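PDB 2X49: invasion protein INVA from Salmonella enterica, which forms part of the type III secretion export apparatus, is involved in invasion of the intestinal epithelium and could help translocate the InvE protein. Local coordinates for residues L164-V168 against M198-A202; R299-K303 against V315-E320. All coordinates share one frame; numbering follows the deposited sequence.

Interaction 1: residues L164-V168 against M198-A202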
loop_
_atom_site.group_PDB
_atom_site.type_symbol
_atom_site.label_atom_id
_atom_site.label_comp_id
_atom_site.label_asym_id
_atom_site.label_seq_id
_atom_site.Cartn_x
_atom_site.Cartn_y
_atom_site.Cartn_z
ATOM N N LEU A 164 21.984 14.207 14.946
ATOM C CA LEU A 164 21.434 12.968 14.443
ATOM C C LEU A 164 21.701 12.856 12.934
ATOM O O LEU A 164 22.136 11.838 12.426
ATOM C CB LEU A 164 19.933 12.870 14.766
ATOM C CG LEU A 164 19.198 11.689 14.177
ATOM C CD1 LEU A 164 19.771 10.344 14.570
ATOM C CD2 LEU A 164 17.712 11.795 14.536
ATOM N N LEU A 165 21.499 13.952 12.246
ATOM C CA LEU A 165 21.700 13.968 10.791
ATOM C C LEU A 165 23.201 13.763 10.519
ATOM O O LEU A 165 23.590 13.000 9.651
ATOM C CB LEU A 165 21.222 15.284 10.156
ATOM C CG LEU A 165 21.200 15.296 8.617
ATOM C CD1 LEU A 165 20.316 14.193 8.118
ATOM C CD2 LEU A 165 20.751 16.614 8.056
ATOM N N LYS A 166 24.005 14.431 11.315
ATOM C CA LYS A 166 25.475 14.346 11.183
ATOM C C LYS A 166 25.899 12.885 11.204
ATOM O O LYS A 166 26.696 12.419 10.383
ATOM C CB LYS A 166 26.205 15.091 12.303
ATOM C CG LYS A 166 26.296 16.564 12.041
ATOM C CD LYS A 166 27.114 17.290 13.086
ATOM C CE LYS A 166 28.513 16.718 13.143
ATOM N NZ LYS A 166 29.130 16.698 11.792
ATOM N N GLU A 167 25.349 12.162 12.168
ATOM C CA GLU A 167 25.776 10.765 12.403
ATOM C C GLU A 167 25.334 9.852 11.286
ATOM O O GLU A 167 26.040 8.953 10.821
ATOM C CB GLU A 167 25.254 10.242 13.743
ATOM C CG GLU A 167 25.730 8.820 14.106
ATOM C CD GLU A 167 27.266 8.604 14.162
ATOM O OE1 GLU A 167 28.049 9.576 14.276
ATOM O OE2 GLU A 167 27.679 7.412 14.113
ATOM N N VAL A 168 24.106 10.054 10.857
ATOM C CA VAL A 168 23.535 9.233 9.794
ATOM C C VAL A 168 24.345 9.364 8.524
ATOM O O VAL A 168 24.655 8.359 7.868
ATOM C CB VAL A 168 22.061 9.549 9.548
ATOM C CG1 VAL A 168 21.570 8.786 8.308
ATOM C CG2 VAL A 168 21.268 9.092 10.771
ATOM N N MET A 198 15.503 7.936 10.928
ATOM C CA MET A 198 16.926 8.366 11.032
ATOM C C MET A 198 17.613 7.724 12.209
ATOM O O MET A 198 18.792 7.330 12.114
ATOM C CB MET A 198 17.075 9.873 11.006
ATOM C CG MET A 198 16.673 10.514 9.717
ATOM S SD MET A 198 17.814 10.108 8.393
ATOM C CE MET A 198 16.741 9.202 7.308
ATOM N N GLU A 199 16.913 7.607 13.322
ATOM C CA GLU A 199 17.521 6.935 14.495
ATOM C C GLU A 199 17.851 5.473 14.123
ATOM O O GLU A 199 18.890 4.916 14.501
ATOM C CB GLU A 199 16.623 6.982 15.733
ATOM C CG GLU A 199 16.581 8.329 16.351
ATOM C CD GLU A 199 15.559 8.434 17.491
ATOM O OE1 GLU A 199 14.724 7.491 17.617
ATOM O OE2 GLU A 199 15.590 9.447 18.234
ATOM N N ALA A 200 16.975 4.868 13.349
ATOM C CA ALA A 200 17.183 3.463 12.944
ATOM C C ALA A 200 18.293 3.322 11.924
ATOM O O ALA A 200 19.092 2.386 11.973
ATOM C CB ALA A 200 15.852 2.812 12.422
ATOM N N LEU A 201 18.452 4.334 11.106
ATOM C CA LEU A 201 19.570 4.339 10.144
ATOM C C LEU A 201 20.882 4.519 10.884
ATOM O O LEU A 201 21.896 3.899 10.520
ATOM C CB LEU A 201 19.413 5.403 9.086
ATOM C CG LEU A 201 18.405 5.071 8.002
ATOM C CD1 LEU A 201 17.991 6.337 7.220
ATOM C CD2 LEU A 201 19.007 4.070 7.094
ATOM N N ALA A 202 20.879 5.339 11.940
ATOM C CA ALA A 202 22.127 5.623 12.686
ATOM C C ALA A 202 22.604 4.350 13.346
ATOM O O ALA A 202 23.829 4.144 13.541
ATOM C CB ALA A 202 21.945 6.719 13.738
HETATM O O HOH W 1 25.929 5.492 14.592
#
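Val168 and Leu164 press onto Met198 and Ala202 where two helices pack in a helical part of the InvA C-terminal domain. The segments 164-168 and 198-202 run in roughly the same direction, at 41° to each other. Their axes come within 9.1 Å. The segments converge toward their C-terminal ends, where the CA atoms of Val168 and Ala202 are 4.8 Å apart.

Packing is tightest around Val168. Its CG1 is anti to the backbone N (chi1 173°), and this directs the two methyls to different partners. CG1 touches both Met198 SD and Leu201 CB. CG2 rests on the backbone, 3.3 Å from Met198 O. That oxygen is also the acceptor for Ala202 N in the helix. CG2 reaches Ala202 CB as well, at 3.9 Å. The small Ala202 side chain is consistent with this close approach.

Met198 leaves its backbone toward the first helix, then bends away at chi2 and chi3. Its sulfur passes Val168 CG1 at 4.0 Å, and the two side chains cross at about a right angle. Ile177 of helix 174-185 touches both residues, so this side of the contact is buried.

The other side is looser and partly exposed. Leu164 spreads its two methyls over the start of the second segment. CD2 lies 4.1 Å from Met198 CB and also meets the aliphatic CG of Glu199, whose chain extends past it. Glu167 adds a thin apolar touch through its CG to Ala202 CB.

No direct hydrogen bond joins the segments. The polar link is a single water, which donates to Glu167 OE2 at 2.6 Å and to Ala202 O at 2.7 Å.

Interaction 2: residues R299-K303 against V315-E320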
loop_
_atom_site.group_PDB
_atom_site.type_symbol
_atom_site.label_atom_id
_atom_site.label_comp_id
_atom_site.label_asym_id
_atom_site.label_seq_id
_atom_site.Cartn_x
_atom_site.Cartn_y
_atom_site.Cartn_z
ATOM N N ARG A 299 9.545 -12.825 4.605
ATOM C CA ARG A 299 8.621 -11.699 4.262
ATOM C C ARG A 299 8.957 -11.003 2.926
ATOM O O ARG A 299 8.125 -10.950 2.010
ATOM C CB ARG A 299 8.575 -10.627 5.379
ATOM C CG ARG A 299 7.428 -9.594 5.241
ATOM C CD ARG A 299 7.796 -8.247 5.750
ATOM N NE ARG A 299 8.824 -7.553 4.985
ATOM C CZ ARG A 299 8.651 -6.871 3.862
ATOM N NH1 ARG A 299 7.434 -6.748 3.330
ATOM N NH2 ARG A 299 9.699 -6.311 3.255
ATOM N N ARG A 300 10.197 -10.532 2.815
ATOM C CA ARG A 300 10.557 -9.704 1.662
ATOM C C ARG A 300 10.554 -10.514 0.375
ATOM O O ARG A 300 10.294 -9.983 -0.733
ATOM C CB ARG A 300 11.900 -8.991 1.863
ATOM C CG ARG A 300 13.111 -9.864 1.949
ATOM C CD ARG A 300 14.211 -9.043 2.608
ATOM N NE ARG A 300 15.476 -9.760 2.695
ATOM C CZ ARG A 300 15.809 -10.572 3.700
ATOM N NH1 ARG A 300 14.984 -10.749 4.716
ATOM N NH2 ARG A 300 16.995 -11.195 3.696
ATOM N N PHE A 301 10.836 -11.809 0.500
ATOM C CA PHE A 301 10.904 -12.705 -0.675
ATOM C C PHE A 301 9.526 -13.053 -1.196
ATOM O O PHE A 301 9.312 -13.170 -2.407
ATOM C CB PHE A 301 11.714 -13.972 -0.374
ATOM C CG PHE A 301 13.113 -13.642 0.084
ATOM C CD1 PHE A 301 14.048 -13.156 -0.825
ATOM C CD2 PHE A 301 13.477 -13.733 1.437
ATOM C CE1 PHE A 301 15.348 -12.805 -0.404
ATOM C CE2 PHE A 301 14.775 -13.375 1.855
ATOM C CZ PHE A 301 15.700 -12.923 0.928
ATOM N N ILE A 302 8.625 -13.276 -0.255
ATOM C CA ILE A 302 7.224 -13.520 -0.601
ATOM C C ILE A 302 6.644 -12.293 -1.308
ATOM O O ILE A 302 5.977 -12.431 -2.329
ATOM C CB ILE A 302 6.383 -13.949 0.595
ATOM C CG1 ILE A 302 6.851 -15.320 1.056
ATOM C CG2 ILE A 302 4.881 -13.999 0.224
ATOM C CD1 ILE A 302 6.345 -15.717 2.458
ATOM N N LYS A 303 6.941 -11.115 -0.780
ATOM C CA LYS A 303 6.485 -9.835 -1.394
ATOM C C LYS A 303 6.976 -9.749 -2.845
ATOM O O LYS A 303 6.183 -9.588 -3.773
ATOM C CB LYS A 303 6.835 -8.581 -0.584
ATOM C CG LYS A 303 6.654 -7.262 -1.354
ATOM C CD LYS A 303 5.176 -6.864 -1.529
ATOM C CE LYS A 303 5.026 -5.588 -2.354
ATOM N NZ LYS A 303 3.645 -5.269 -2.740
ATOM N N VAL A 315 2.656 -7.512 2.537
ATOM C CA VAL A 315 3.162 -8.652 3.317
ATOM C C VAL A 315 3.883 -8.109 4.545
ATOM O O VAL A 315 4.837 -7.382 4.429
ATOM C CB VAL A 315 4.106 -9.562 2.478
ATOM C CG1 VAL A 315 4.444 -10.806 3.286
ATOM C CG2 VAL A 315 3.504 -9.928 1.051
ATOM N N LEU A 316 3.354 -8.477 5.708
ATOM C CA LEU A 316 3.933 -8.104 7.036
ATOM C C LEU A 316 4.499 -9.309 7.747
ATOM O O LEU A 316 4.006 -10.420 7.614
ATOM C CB LEU A 316 2.885 -7.431 7.942
ATOM C CG LEU A 316 2.151 -6.169 7.427
ATOM C CD1 LEU A 316 1.327 -5.465 8.516
ATOM C CD2 LEU A 316 3.083 -5.179 6.775
ATOM N N SER A 317 5.542 -9.052 8.540
ATOM C CA SER A 317 6.073 -10.094 9.385
ATOM C C SER A 317 5.338 -10.144 10.731
ATOM O O SER A 317 4.722 -9.184 11.169
ATOM C CB SER A 317 7.554 -9.913 9.581
ATOM O OG SER A 317 7.776 -8.796 10.418
ATOM N N PHE A 318 5.438 -11.284 11.390
ATOM C CA PHE A 318 4.836 -11.470 12.714
ATOM C C PHE A 318 5.337 -10.411 13.706
ATOM O O PHE A 318 4.592 -9.904 14.550
ATOM C CB PHE A 318 5.072 -12.886 13.262
ATOM C CG PHE A 318 4.549 -14.007 12.381
ATOM C CD1 PHE A 318 3.287 -13.952 11.795
ATOM C CD2 PHE A 318 5.325 -15.127 12.127
ATOM C CE1 PHE A 318 2.820 -15.018 11.017
ATOM C CE2 PHE A 318 4.859 -16.196 11.332
ATOM C CZ PHE A 318 3.615 -16.127 10.766
ATOM N N GLY A 319 6.612 -10.070 13.616
ATOM C CA GLY A 319 7.175 -9.031 14.476
ATOM C C GLY A 319 6.645 -7.635 14.222
ATOM O O GLY A 319 6.566 -6.765 15.087
ATOM N N GLU A 320 6.303 -7.419 12.972
ATOM C CA GLU A 320 5.807 -6.126 12.523
ATOM C C GLU A 320 4.463 -5.816 13.137
ATOM O O GLU A 320 4.146 -4.650 13.329
ATOM C CB GLU A 320 5.798 -5.977 11.002
ATOM C CG GLU A 320 7.234 -5.669 10.461
ATOM C CD GLU A 320 7.370 -5.743 8.922
ATOM O OE1 GLU A 320 6.414 -6.128 8.236
ATOM O OE2 GLU A 320 8.496 -5.485 8.422
#
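Buried Arg299 uses its guanidinium to grip a main-chain oxygen, Val315 O, on the outermost strand of a parallel sheet. The contact lies within a beta-alpha-beta unit formed by strand 291-294, helix 299-306 and strand 314-317. The helix and strand segments run almost antiparallel, with axes 8.0 Å apart.

Arg299 NH1 donates to Val315 O at 2.9 Å. The oxygen lies near the guanidinium plane, at its edge, and the N-H...O angle is 159°. CG is anti to the backbone N (chi1 -168°), which brings CG and then CD beside Val315 O. Bends at chi2 and chi3 turn the guanidinium back so that NH1 reaches the same oxygen.

Two acidic residues hold the buried guanidinium. NE forms a salt bridge with Glu216, and NH1 forms one with Glu187. Glu320 is a near neighbour only: its OE2 is 4.0 Å from Arg299 NE, well out of the guanidinium plane. The salt bridge of Glu320 OE2 is with Arg219. Arg299 NE and Arg219 NE lie close together, and the surrounding glutamates probably offset their like charges.

Val315 supplies much of the apolar contact. CG1 meets Arg299 CG at 3.8 Å, while CG2 packs on Lys303 CA and CB. The Lys303 chain then leads away to a salt bridge with Glu314.

Where the strand ends, Ser317 and Glu320 exchange bonds. Glu320 N donates to Ser317 OG at 3.3 Å, an ST motif. In return, Ser317 N donates to Glu320 OE1 at 3.1 Å, meeting it from above the carboxylate plane. The same OE1 lies 3.5 Å from Arg299 CD.

Overall arrangement
The two contacts do not touch. Their centres are 25 Å apart, and their nearest atoms are about 12 Å apart. Interaction 1 joins two helices about 26 Å from the chain centre; interaction 2 lies deeper, about 13 Å from it, and joins a helix to a parallel sheet. Helix 211-221 connects them. Leu214 and Ile218 touch Leu201 of interaction 1, while the same helix also supplies charged partners to interaction 2. A bound mercury ion is about 8 Å from the Leu316 side chain. The calcium ion bound by Asn93 and Glu111 belongs to neither contact.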